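Local coordinates for aldehyde dehydrogenase (Trypanosoma brucei, PDB 5MYP), which probably oxidises aldehydes to carboxylic acids with NAD+ as the cofactor, as other members of the aldehyde dehydrogenase family do, at residues K290-L295 and T346-I351; F307-D312 and E342-I347; M326-G331 and H359-E364. All coordinates share one frame; numbering follows the deposited sequence.

How the contacts relate
All three contacts are built round the mixed sheet that holds strand 346-353, away from the predicted catalytic residues. Contacts 1 and 2 are neighbours, their centres about 9 Å apart: helices 289-296 and 304-309 follow each other and pack against the start of that strand, sharing Thr346 and Ile347. Contact 3 lies about 19 Å from contact 1 and 22 Å from contact 2, centre to centre, where the C-terminal part of helix 319-328 and the residues after it meet the loop leading to strand 370-376. Along the chain contacts 1 and 2 end together, and each alternates its segments with contact 3. Ile347, touching Met326 and Met329, ties these successive helices to one strand.

Contact 1. Residues K290-L295 and T346-I351; sequences KFLKVL and TIAPTI
Leu295 straddles Thr346 and Ala348. Its CD2 sits between CB of Ala348, at 3.7 Å, and CG2 of Thr346, at 3.9 Å, while CD1 lies 3.8 Å from that same CG2. The forked end of a leucine suits this place, because Thr346 and Ala348 are two apart in the chain and both turn their beta carbons to the helix. The first torsion of Leu295 sets CG opposite the backbone N (chi1 -166°), and the fork opens toward the strand.

Thr346 uses its two branches for different work. The methyl CG2 faces the helix, where Leu295 crosses it at a slant; the Phe291 side chain, running against that of Thr346, brings CZ to 4.0 Å from CG2, obliquely to the ring. The hydroxyl OG1 is satisfied by Thr344. With chi1 at -57°, CG2 lies anti to the backbone N and OG1 anti to the carbonyl carbon, which separates the oily branch from the polar one. A threonine can thus give a methyl to the apolar seam and still satisfy its buried oxygen.

Ala348, where the strand is interrupted, offers only CB, and so lets the helix come near, with the CA atoms of Leu292 and Ala348 7.9 Å apart. Leu292 adds its CD2, 4.3 Å from CB of Ala348. Just beyond, Thr350 OG1 bonds back to Ala348 O at 2.9 Å, approaching from above the carbonyl plane, and also pairs with Gly338 N.

Phe291, Leu292 and Leu295 form one buried face of helix 289-296, and Phe291 and Leu295 also touch Leu308. This is a helix packed on a strand of the mixed sheet, inside an alpha/beta fold, joined through apolar groups alone.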
ATOM      1  N   LYS A 290       8.025  31.715  36.594  1.00 23.73           N
ATOM      2  CA  LYS A 290       9.168  32.554  36.213  1.00 23.41           C
ATOM      3  C   LYS A 290       9.359  32.638  34.697  1.00 22.26           C
ATOM      4  O   LYS A 290       9.577  33.728  34.164  1.00 21.56           O
ATOM      5  CB  LYS A 290      10.468  32.087  36.879  1.00 24.08           C
ATOM      6  CG  LYS A 290      11.623  33.058  36.669  1.00 24.80           C
ATOM      7  CD  LYS A 290      12.794  32.816  37.608  1.00 25.47           C
ATOM      8  CE  LYS A 290      13.923  33.783  37.297  1.00 25.56           C
ATOM      9  NZ  LYS A 290      14.937  33.848  38.383  1.00 26.16           N
ATOM     10  N   PHE A 291       9.276  31.496  34.013  1.00 21.26           N
ATOM     11  CA  PHE A 291       9.393  31.465  32.548  1.00 20.70           C
ATOM     12  C   PHE A 291       8.351  32.378  31.896  1.00 20.05           C
ATOM     13  O   PHE A 291       8.697  33.222  31.071  1.00 19.28           O
ATOM     14  CB  PHE A 291       9.263  30.031  32.007  1.00 20.77           C
ATOM     15  CG  PHE A 291       9.224  29.953  30.505  1.00 20.68           C
ATOM     16  CD1 PHE A 291      10.396  30.037  29.760  1.00 20.86           C
ATOM     17  CD2 PHE A 291       8.011  29.815  29.829  1.00 20.93           C
ATOM     18  CE1 PHE A 291      10.360  29.969  28.371  1.00 20.76           C
ATOM     19  CE2 PHE A 291       7.971  29.753  28.445  1.00 20.66           C
ATOM     20  CZ  PHE A 291       9.149  29.833  27.718  1.00 20.65           C
ATOM     21  N   LEU A 292       7.088  32.209  32.287  1.00 19.78           N
ATOM     22  CA  LEU A 292       5.992  33.006  31.731  1.00 20.37           C
ATOM     23  C   LEU A 292       6.126  34.496  32.048  1.00 20.49           C
ATOM     24  O   LEU A 292       5.948  35.329  31.164  1.00 20.24           O
ATOM     25  CB  LEU A 292       4.629  32.476  32.203  1.00 20.52           C
ATOM     26  CG  LEU A 292       4.184  31.140  31.599  1.00 20.63           C
ATOM     27  CD1 LEU A 292       2.953  30.605  32.323  1.00 20.77           C
ATOM     28  CD2 LEU A 292       3.924  31.278  30.106  1.00 20.67           C
ATOM     29  N   LYS A 293       6.464  34.823  33.296  1.00 20.92           N
ATOM     30  CA  LYS A 293       6.681  36.222  33.698  1.00 21.45           C
ATOM     31  C   LYS A 293       7.771  36.918  32.878  1.00 20.95           C
ATOM     32  O   LYS A 293       7.593  38.069  32.462  1.00 20.16           O
ATOM     33  CB  LYS A 293       7.027  36.321  35.187  1.00 22.25           C
ATOM     34  CG  LYS A 293       5.833  36.174  36.112  1.00 23.32           C
ATOM     35  CD  LYS A 293       6.295  36.101  37.556  1.00 24.33           C
ATOM     36  CE  LYS A 293       5.192  36.472  38.530  1.00 24.93           C
ATOM     37  NZ  LYS A 293       5.665  36.287  39.931  1.00 25.38           N
ATOM     38  N   VAL A 294       8.881  36.213  32.647  1.00 20.90           N
ATOM     39  CA  VAL A 294       9.999  36.752  31.862  1.00 21.24           C
ATOM     40  C   VAL A 294       9.590  36.938  30.400  1.00 21.95           C
ATOM     41  O   VAL A 294       9.870  37.978  29.801  1.00 21.85           O
ATOM     42  CB  VAL A 294      11.276  35.869  31.971  1.00 21.12           C
ATOM     43  CG1 VAL A 294      12.370  36.341  31.017  1.00 21.05           C
ATOM     44  CG2 VAL A 294      11.802  35.873  33.403  1.00 21.00           C
ATOM     45  N   LEU A 295       8.919  35.932  29.846  1.00 22.85           N
ATOM     46  CA  LEU A 295       8.411  36.000  28.475  1.00 23.50           C
ATOM     47  C   LEU A 295       7.363  37.106  28.287  1.00 24.29           C
ATOM     48  O   LEU A 295       7.371  37.791  27.258  1.00 24.02           O
ATOM     49  CB  LEU A 295       7.834  34.641  28.053  1.00 23.30           C
ATOM     50  CG  LEU A 295       7.543  34.396  26.576  1.00 23.23           C
ATOM     51  CD1 LEU A 295       8.797  34.548  25.754  1.00 23.16           C
ATOM     52  CD2 LEU A 295       6.954  33.011  26.428  1.00 23.18           C
ATOM     53  N   THR A 346      10.452  31.942  20.396  1.00 17.55           N
ATOM     54  CA  THR A 346       9.678  31.412  21.509  1.00 17.07           C
ATOM     55  C   THR A 346       8.248  31.913  21.394  1.00 16.67           C
ATOM     56  O   THR A 346       8.032  33.120  21.320  1.00 16.83           O
ATOM     57  CB  THR A 346      10.268  31.870  22.855  1.00 17.09           C
ATOM     58  OG1 THR A 346      11.640  31.467  22.944  1.00 16.95           O
ATOM     59  CG2 THR A 346       9.509  31.257  24.007  1.00 17.05           C
ATOM     60  N   ILE A 347       7.289  30.989  21.344  1.00 16.20           N
ATOM     61  CA  ILE A 347       5.863  31.318  21.423  1.00 15.91           C
ATOM     62  C   ILE A 347       5.229  30.412  22.480  1.00 15.74           C
ATOM     63  O   ILE A 347       5.230  29.192  22.329  1.00 15.10           O
ATOM     64  CB  ILE A 347       5.128  31.118  20.076  1.00 15.98           C
ATOM     65  CG1 ILE A 347       5.769  31.962  18.967  1.00 16.12           C
ATOM     66  CG2 ILE A 347       3.639  31.463  20.215  1.00 16.01           C
ATOM     67  CD1 ILE A 347       5.207  31.700  17.583  1.00 16.26           C
ATOM     68  N   ALA A 348       4.699  31.007  23.548  1.00 15.43           N
ATOM     69  CA  ALA A 348       4.046  30.233  24.603  1.00 15.45           C
ATOM     70  C   ALA A 348       2.714  29.665  24.096  1.00 15.47           C
ATOM     71  O   ALA A 348       2.114  30.236  23.181  1.00 15.22           O
ATOM     72  CB  ALA A 348       3.810  31.093  25.836  1.00 15.61           C
ATOM     73  N   PRO A 349       2.248  28.542  24.682  1.00 15.46           N
ATOM     74  CA  PRO A 349       0.949  28.000  24.288  1.00 15.73           C
ATOM     75  C   PRO A 349      -0.153  29.046  24.429  1.00 15.85           C
ATOM     76  O   PRO A 349      -0.240  29.718  25.461  1.00 15.60           O
ATOM     77  CB  PRO A 349       0.732  26.825  25.249  1.00 15.65           C
ATOM     78  CG  PRO A 349       2.091  26.455  25.710  1.00 15.61           C
ATOM     79  CD  PRO A 349       2.882  27.726  25.729  1.00 15.65           C
ATOM     80  N   THR A 350      -0.948  29.193  23.376  1.00 16.16           N
ATOM     81  CA  THR A 350      -1.916  30.269  23.261  1.00 16.50           C
ATOM     82  C   THR A 350      -3.270  29.693  22.873  1.00 16.91           C
ATOM     83  O   THR A 350      -3.379  28.999  21.861  1.00 16.98           O
ATOM     84  CB  THR A 350      -1.444  31.292  22.218  1.00 16.42           C
ATOM     85  OG1 THR A 350      -0.198  31.862  22.647  1.00 16.32           O
ATOM     86  CG2 THR A 350      -2.473  32.402  22.006  1.00 16.43           C
ATOM     87  N   ILE A 351      -4.282  29.973  23.693  1.00 17.09           N
ATOM     88  CA  ILE A 351      -5.645  29.492  23.474  1.00 17.55           C
ATOM     89  C   ILE A 351      -6.459  30.606  22.825  1.00 17.96           C
ATOM     90  O   ILE A 351      -6.566  31.707  23.383  1.00 17.61           O
ATOM     91  CB  ILE A 351      -6.327  29.072  24.796  1.00 17.98           C
ATOM     92  CG1 ILE A 351      -5.455  28.062  25.564  1.00 18.16           C
ATOM     93  CG2 ILE A 351      -7.718  28.500  24.525  1.00 18.07           C
ATOM     94  CD1 ILE A 351      -5.980  27.708  26.935  1.00 18.63           C
TER

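Contact 2. Residues F307-D312 and E342-I347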
ATOM      1  N   PHE A 307      18.348  33.824  28.840  1.00 23.05           N
ATOM      2  CA  PHE A 307      17.426  33.116  29.739  1.00 22.25           C
ATOM      3  C   PHE A 307      16.460  32.207  28.971  1.00 21.45           C
ATOM      4  O   PHE A 307      16.218  31.064  29.380  1.00 20.77           O
ATOM      5  CB  PHE A 307      16.635  34.114  30.602  1.00 21.87           C
ATOM      6  CG  PHE A 307      15.562  33.479  31.440  1.00 21.92           C
ATOM      7  CD1 PHE A 307      15.845  32.998  32.713  1.00 21.90           C
ATOM      8  CD2 PHE A 307      14.257  33.374  30.958  1.00 21.85           C
ATOM      9  CE1 PHE A 307      14.850  32.413  33.488  1.00 21.86           C
ATOM     10  CE2 PHE A 307      13.266  32.775  31.720  1.00 21.86           C
ATOM     11  CZ  PHE A 307      13.557  32.308  32.992  1.00 21.74           C
ATOM     12  N   LEU A 308      15.901  32.724  27.877  1.00 21.08           N
ATOM     13  CA  LEU A 308      14.959  31.955  27.058  1.00 21.16           C
ATOM     14  C   LEU A 308      15.642  30.817  26.298  1.00 20.88           C
ATOM     15  O   LEU A 308      15.055  29.747  26.143  1.00 21.09           O
ATOM     16  CB  LEU A 308      14.197  32.866  26.093  1.00 21.00           C
ATOM     17  CG  LEU A 308      13.228  33.860  26.749  1.00 21.04           C
ATOM     18  CD1 LEU A 308      12.685  34.829  25.710  1.00 21.04           C
ATOM     19  CD2 LEU A 308      12.088  33.136  27.453  1.00 20.87           C
ATOM     20  N   GLU A 309      16.876  31.038  25.846  1.00 20.93           N
ATOM     21  CA  GLU A 309      17.654  29.977  25.183  1.00 21.25           C
ATOM     22  C   GLU A 309      18.114  28.885  26.154  1.00 21.35           C
ATOM     23  O   GLU A 309      18.352  27.751  25.729  1.00 21.09           O
ATOM     24  CB  GLU A 309      18.841  30.551  24.393  1.00 21.47           C
ATOM     25  CG  GLU A 309      18.437  31.433  23.201  1.00 21.79           C
ATOM     26  CD  GLU A 309      17.921  30.677  21.980  1.00 22.09           C
ATOM     27  OE1 GLU A 309      17.614  29.473  22.071  1.00 21.70           O
ATOM     28  OE2 GLU A 309      17.819  31.301  20.904  1.00 22.58           O
ATOM     29  N   GLU A 310      18.218  29.223  27.448  1.00 21.07           N
ATOM     30  CA  GLU A 310      18.486  28.241  28.516  1.00 21.22           C
ATOM     31  C   GLU A 310      17.224  27.579  29.104  1.00 20.36           C
ATOM     32  O   GLU A 310      17.336  26.729  29.990  1.00 19.89           O
ATOM     33  CB  GLU A 310      19.285  28.902  29.654  1.00 22.41           C
ATOM     34  CG  GLU A 310      20.716  29.270  29.281  1.00 23.38           C
ATOM     35  CD  GLU A 310      21.424  30.096  30.352  1.00 24.54           C
ATOM     36  OE1 GLU A 310      20.860  30.301  31.454  1.00 25.33           O
ATOM     37  OE2 GLU A 310      22.555  30.549  30.088  1.00 25.79           O
ATOM     38  N   SER A 311      16.039  27.929  28.597  1.00 19.46           N
ATOM     39  CA  SER A 311      14.775  27.426  29.144  1.00 18.81           C
ATOM     40  C   SER A 311      14.499  25.972  28.747  1.00 18.51           C
ATOM     41  O   SER A 311      15.187  25.395  27.896  1.00 18.19           O
ATOM     42  CB  SER A 311      13.610  28.312  28.694  1.00 18.78           C
ATOM     43  OG  SER A 311      13.269  28.087  27.336  1.00 18.47           O
ATOM     44  N   ASP A 312      13.468  25.404  29.369  1.00 18.42           N
ATOM     45  CA  ASP A 312      13.025  24.033  29.096  1.00 18.23           C
ATOM     46  C   ASP A 312      11.965  23.947  27.989  1.00 17.80           C
ATOM     47  O   ASP A 312      11.407  22.868  27.755  1.00 17.78           O
ATOM     48  CB  ASP A 312      12.448  23.410  30.374  1.00 18.64           C
ATOM     49  CG  ASP A 312      13.452  23.356  31.518  1.00 19.11           C
ATOM     50  OD1 ASP A 312      14.656  23.604  31.298  1.00 19.29           O
ATOM     51  OD2 ASP A 312      13.025  23.059  32.652  1.00 19.88           O
ATOM     52  N   GLU A 342      10.679  36.937  19.422  1.00 21.41           N
ATOM     53  CA  GLU A 342      11.107  36.633  18.055  1.00 22.09           C
ATOM     54  C   GLU A 342      12.564  36.194  17.956  1.00 21.74           C
ATOM     55  O   GLU A 342      12.868  35.242  17.238  1.00 21.41           O
ATOM     56  CB  GLU A 342      10.869  37.847  17.147  1.00 23.05           C
ATOM     57  CG  GLU A 342      11.169  37.591  15.673  1.00 24.03           C
ATOM     58  CD  GLU A 342      10.537  38.604  14.733  1.00 25.03           C
ATOM     59  OE1 GLU A 342       9.854  39.540  15.202  1.00 26.03           O
ATOM     60  OE2 GLU A 342      10.726  38.450  13.511  1.00 26.61           O
ATOM     61  N   ALA A 343      13.453  36.877  18.674  1.00 21.50           N
ATOM     62  CA  ALA A 343      14.896  36.591  18.618  1.00 21.40           C
ATOM     63  C   ALA A 343      15.236  35.143  18.984  1.00 21.21           C
ATOM     64  O   ALA A 343      16.095  34.532  18.352  1.00 21.32           O
ATOM     65  CB  ALA A 343      15.663  37.551  19.521  1.00 21.43           C
ATOM     66  N   THR A 344      14.552  34.611  19.999  1.00 20.61           N
ATOM     67  CA  THR A 344      14.733  33.226  20.450  1.00 20.04           C
ATOM     68  C   THR A 344      13.666  32.258  19.903  1.00 19.48           C
ATOM     69  O   THR A 344      13.625  31.098  20.317  1.00 19.27           O
ATOM     70  CB  THR A 344      14.723  33.151  21.992  1.00 20.12           C
ATOM     71  OG1 THR A 344      13.426  33.524  22.486  1.00 20.30           O
ATOM     72  CG2 THR A 344      15.805  34.065  22.596  1.00 20.13           C
ATOM     73  N   LEU A 345      12.817  32.733  18.986  1.00 19.11           N
ATOM     74  CA  LEU A 345      11.755  31.933  18.352  1.00 18.70           C
ATOM     75  C   LEU A 345      10.881  31.193  19.384  1.00 18.26           C
ATOM     76  O   LEU A 345      10.617  29.994  19.267  1.00 17.76           O
ATOM     77  CB  LEU A 345      12.364  30.971  17.325  1.00 18.85           C
ATOM     78  CG  LEU A 345      13.148  31.604  16.164  1.00 19.21           C
ATOM     79  CD1 LEU A 345      13.939  30.549  15.407  1.00 19.44           C
ATOM     80  CD2 LEU A 345      12.213  32.350  15.220  1.00 19.14           C
ATOM     81  N   THR A 346      10.452  31.942  20.396  1.00 17.55           N
ATOM     82  CA  THR A 346       9.678  31.412  21.509  1.00 17.07           C
ATOM     83  C   THR A 346       8.248  31.913  21.394  1.00 16.67           C
ATOM     84  O   THR A 346       8.032  33.120  21.320  1.00 16.83           O
ATOM     85  CB  THR A 346      10.268  31.870  22.855  1.00 17.09           C
ATOM     86  OG1 THR A 346      11.640  31.467  22.944  1.00 16.95           O
ATOM     87  CG2 THR A 346       9.509  31.257  24.007  1.00 17.05           C
ATOM     88  N   ILE A 347       7.289  30.989  21.344  1.00 16.20           N
ATOM     89  CA  ILE A 347       5.863  31.318  21.423  1.00 15.91           C
ATOM     90  C   ILE A 347       5.229  30.412  22.480  1.00 15.74           C
ATOM     91  O   ILE A 347       5.230  29.192  22.329  1.00 15.10           O
ATOM     92  CB  ILE A 347       5.128  31.118  20.076  1.00 15.98           C
ATOM     93  CG1 ILE A 347       5.769  31.962  18.967  1.00 16.12           C
ATOM     94  CG2 ILE A 347       3.639  31.463  20.215  1.00 16.01           C
ATOM     95  CD1 ILE A 347       5.207  31.700  17.583  1.00 16.26           C
TER
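Leu308 lies across the side chain of Thr344 at about a right angle, its CD1 3.6 Å from Thr344 OG1 and its CB 3.7 Å from the same oxygen. This hydroxyl has its polar partner in Asp341 OD2, so the leucine covers a hydrogen-bonded group with carbon. In Thr344, chi1 of 65° places OG1 between the backbone N and the carbonyl carbon, leaving CG2 to meet Glu309.

Glu309 runs past Thr344 in the opposite direction. Its chain bends at chi2 (-75°), which brings CG to 3.8 Å from Thr344 CG2 and OE2 to 3.7 Å from Thr344 CA. The contact is van der Waals in kind; the charge of the carboxylate is met through OE1 by Arg315 and Arg66, and the flexible stem of a glutamate suits both tasks. Arg66 also bonds to Thr344 O and Thr346 OG1.

The last turn of helix 304-309 therefore packs on the type I turn Glu342-Leu345 and the G1 beta bulge leading into strand 346-353, with helix 289-296 touching Leu308 and Thr346, and helix 319-328 touching Leu345.

Contact 3. Residues M326-G331 and H359-E364; sequences MEFMKG and HPVMQE
Phe328 and His359 each bring a ring to this contact, and the two rings are used differently. The side chain of Phe328 slides alongside Val361, its CB 3.6 Å from Val361 CG2. CA of Val361 sits over one face of the ring, 4.0 Å from its centroid, in a CH-pi contact. CE1 reaches CB of Pro360 at 3.7 Å. Farther out, Glu364 OE1 comes to the ring edge in its plane, 3.7 Å from CZ, with the carboxylate turned 78° from the ring. That oxygen also pairs with Arg324, which is its main polar partner; the ring edge probably contributes only weakly. A flat phenylalanine suits the place, since its face packs on carbon while its edge can accept a nearby carboxylate oxygen.

His359 lays its imidazole against Gly331. CA of Gly331 stands over the ring centre at 3.4 Å, nearly along the ring normal, a second CH-pi contact; Pro360 CD lies against the opposite face. Gly331 has no side chain, and its CA can therefore lie directly against the imidazole. A chi1 of -173° turns the ring toward Gly331, and ND1 then accepts the N-H of Val361 at 3.0 Å and 175°, nearly straight although tilted from the ring plane. This bond limits rotation of the imidazole and keeps its face turned to Gly331.

The chemistry is thus that of carbon on aromatic faces, with polar bonding kept mostly inside each segment or sent to outside partners. Acceptance at ND1 implies that this nitrogen carries no proton, which is consistent with a neutral imidazole protonated at NE2.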
ATOM      1  N   MET A 326       2.390  33.741  14.761  1.00 23.36           N
ATOM      2  CA  MET A 326       1.980  35.027  15.337  1.00 23.83           C
ATOM      3  C   MET A 326       0.781  35.635  14.592  1.00 24.67           C
ATOM      4  O   MET A 326      -0.119  36.178  15.228  1.00 24.15           O
ATOM      5  CB  MET A 326       3.149  36.020  15.380  1.00 23.56           C
ATOM      6  CG  MET A 326       4.291  35.637  16.322  1.00 23.38           C
ATOM      7  SD  MET A 326       3.809  35.244  18.018  1.00 23.05           S
ATOM      8  CE  MET A 326       3.171  36.831  18.556  1.00 23.33           C
ATOM      9  N   GLU A 327       0.759  35.528  13.261  1.00 26.01           N
ATOM     10  CA  GLU A 327      -0.399  35.985  12.473  1.00 27.21           C
ATOM     11  C   GLU A 327      -1.677  35.180  12.737  1.00 26.24           C
ATOM     12  O   GLU A 327      -2.776  35.730  12.643  1.00 26.28           O
ATOM     13  CB  GLU A 327      -0.098  35.988  10.961  1.00 28.78           C
ATOM     14  CG  GLU A 327       0.842  37.086  10.482  1.00 30.79           C
ATOM     15  CD  GLU A 327       0.344  38.477  10.816  1.00 32.21           C
ATOM     16  OE1 GLU A 327       1.067  39.194  11.536  1.00 34.77           O
ATOM     17  OE2 GLU A 327      -0.768  38.854  10.375  1.00 33.17           O
ATOM     18  N   PHE A 328      -1.537  33.891  13.063  1.00 25.83           N
ATOM     19  CA  PHE A 328      -2.689  33.054  13.447  1.00 25.54           C
ATOM     20  C   PHE A 328      -3.445  33.552  14.683  1.00 25.24           C
ATOM     21  O   PHE A 328      -4.640  33.293  14.803  1.00 24.54           O
ATOM     22  CB  PHE A 328      -2.287  31.582  13.671  1.00 25.48           C
ATOM     23  CG  PHE A 328      -2.021  30.784  12.408  1.00 25.11           C
ATOM     24  CD1 PHE A 328      -2.462  31.192  11.139  1.00 25.26           C
ATOM     25  CD2 PHE A 328      -1.353  29.566  12.510  1.00 25.03           C
ATOM     26  CE1 PHE A 328      -2.207  30.416  10.017  1.00 25.16           C
ATOM     27  CE2 PHE A 328      -1.103  28.790  11.388  1.00 24.95           C
ATOM     28  CZ  PHE A 328      -1.534  29.214  10.140  1.00 25.06           C
ATOM     29  N   MET A 329      -2.765  34.262  15.587  1.00 25.72           N
ATOM     30  CA  MET A 329      -3.423  34.856  16.762  1.00 26.44           C
ATOM     31  C   MET A 329      -4.494  35.901  16.404  1.00 27.12           C
ATOM     32  O   MET A 329      -5.369  36.183  17.222  1.00 27.34           O
ATOM     33  CB  MET A 329      -2.398  35.479  17.718  1.00 26.37           C
ATOM     34  CG  MET A 329      -1.467  34.478  18.383  1.00 26.36           C
ATOM     35  SD  MET A 329      -0.366  35.246  19.585  1.00 26.18           S
ATOM     36  CE  MET A 329       0.805  33.919  19.871  1.00 26.30           C
ATOM     37  N   LYS A 330      -4.426  36.459  15.191  1.00 27.75           N
ATOM     38  CA  LYS A 330      -5.413  37.433  14.706  1.00 29.19           C
ATOM     39  C   LYS A 330      -6.770  36.803  14.373  1.00 28.98           C
ATOM     40  O   LYS A 330      -7.780  37.505  14.324  1.00 30.36           O
ATOM     41  CB  LYS A 330      -4.897  38.163  13.457  1.00 30.23           C
ATOM     42  CG  LYS A 330      -3.533  38.829  13.582  1.00 31.21           C
ATOM     43  CD  LYS A 330      -3.507  39.937  14.622  1.00 32.27           C
ATOM     44  CE  LYS A 330      -2.125  40.567  14.719  1.00 32.98           C
ATOM     45  NZ  LYS A 330      -1.619  41.071  13.411  1.00 33.29           N
ATOM     46  N   GLY A 331      -6.797  35.491  14.132  1.00 28.58           N
ATOM     47  CA  GLY A 331      -8.032  34.782  13.797  1.00 27.84           C
ATOM     48  C   GLY A 331      -8.995  34.494  14.940  1.00 27.05           C
ATOM     49  O   GLY A 331     -10.030  33.868  14.715  1.00 27.14           O
ATOM     50  N   HIS A 359     -10.774  31.690   8.737  1.00 26.33           N
ATOM     51  CA  HIS A 359      -9.410  32.216   8.920  1.00 25.02           C
ATOM     52  C   HIS A 359      -8.389  31.088   8.729  1.00 23.93           C
ATOM     53  O   HIS A 359      -8.670  29.946   9.110  1.00 23.71           O
ATOM     54  CB  HIS A 359      -9.244  32.849  10.313  1.00 25.10           C
ATOM     55  CG  HIS A 359      -7.930  33.551  10.514  1.00 25.22           C
ATOM     56  ND1 HIS A 359      -6.773  32.879  10.840  1.00 24.87           N
ATOM     57  CD2 HIS A 359      -7.590  34.860  10.447  1.00 24.99           C
ATOM     58  CE1 HIS A 359      -5.774  33.736  10.945  1.00 24.85           C
ATOM     59  NE2 HIS A 359      -6.245  34.947  10.719  1.00 24.83           N
ATOM     60  N   PRO A 360      -7.209  31.399   8.138  1.00 22.82           N
ATOM     61  CA  PRO A 360      -6.120  30.423   7.984  1.00 22.06           C
ATOM     62  C   PRO A 360      -5.786  29.522   9.197  1.00 21.08           C
ATOM     63  O   PRO A 360      -5.389  28.374   8.998  1.00 20.31           O
ATOM     64  CB  PRO A 360      -4.926  31.309   7.637  1.00 22.32           C
ATOM     65  CG  PRO A 360      -5.528  32.417   6.839  1.00 22.59           C
ATOM     66  CD  PRO A 360      -6.922  32.637   7.373  1.00 22.74           C
ATOM     67  N   VAL A 361      -5.956  30.024  10.422  1.00 19.72           N
ATOM     68  CA  VAL A 361      -5.710  29.247  11.652  1.00 19.17           C
ATOM     69  C   VAL A 361      -6.620  28.011  11.775  1.00 18.70           C
ATOM     70  O   VAL A 361      -6.228  27.020  12.395  1.00 17.75           O
ATOM     71  CB  VAL A 361      -5.825  30.126  12.933  1.00 19.05           C
ATOM     72  CG1 VAL A 361      -7.274  30.501  13.236  1.00 19.11           C
ATOM     73  CG2 VAL A 361      -5.191  29.430  14.136  1.00 19.01           C
ATOM     74  N   MET A 362      -7.818  28.078  11.189  1.00 18.50           N
ATOM     75  CA  MET A 362      -8.724  26.927  11.132  1.00 18.87           C
ATOM     76  C   MET A 362      -8.895  26.326   9.727  1.00 19.19           C
ATOM     77  O   MET A 362      -9.837  25.567   9.480  1.00 19.50           O
ATOM     78  CB  MET A 362     -10.071  27.295  11.766  1.00 18.59           C
ATOM     79  CG  MET A 362     -10.091  27.135  13.279  1.00 18.53           C
ATOM     80  SD  MET A 362      -9.587  25.502  13.860  1.00 18.25           S
ATOM     81  CE  MET A 362     -10.849  24.479  13.101  1.00 18.31           C
ATOM     82  N   GLN A 363      -7.973  26.661   8.825  1.00 19.89           N
ATOM     83  CA  GLN A 363      -7.869  26.033   7.509  1.00 20.65           C
ATOM     84  C   GLN A 363      -6.586  25.222   7.321  1.00 20.79           C
ATOM     85  O   GLN A 363      -6.600  24.220   6.612  1.00 21.32           O
ATOM     86  CB  GLN A 363      -7.957  27.099   6.408  1.00 21.27           C
ATOM     87  CG  GLN A 363      -9.298  27.812   6.323  1.00 21.99           C
ATOM     88  CD  GLN A 363     -10.452  26.861   6.052  1.00 22.52           C
ATOM     89  OE1 GLN A 363     -10.506  26.204   5.012  1.00 24.48           O
ATOM     90  NE2 GLN A 363     -11.374  26.771   6.996  1.00 22.66           N
ATOM     91  N   GLU A 364      -5.485  25.655   7.937  1.00 20.98           N
ATOM     92  CA  GLU A 364      -4.180  25.012   7.785  1.00 21.16           C
ATOM     93  C   GLU A 364      -3.779  24.279   9.066  1.00 20.09           C
ATOM     94  O   GLU A 364      -4.225  24.632  10.158  1.00 19.68           O
ATOM     95  CB  GLU A 364      -3.114  26.062   7.459  1.00 22.47           C
ATOM     96  CG  GLU A 364      -3.419  26.928   6.239  1.00 23.54           C
ATOM     97  CD  GLU A 364      -2.398  28.035   6.020  1.00 24.81           C
ATOM     98  OE1 GLU A 364      -1.304  27.999   6.628  1.00 26.30           O
ATOM     99  OE2 GLU A 364      -2.685  28.960   5.232  1.00 25.72           O
TER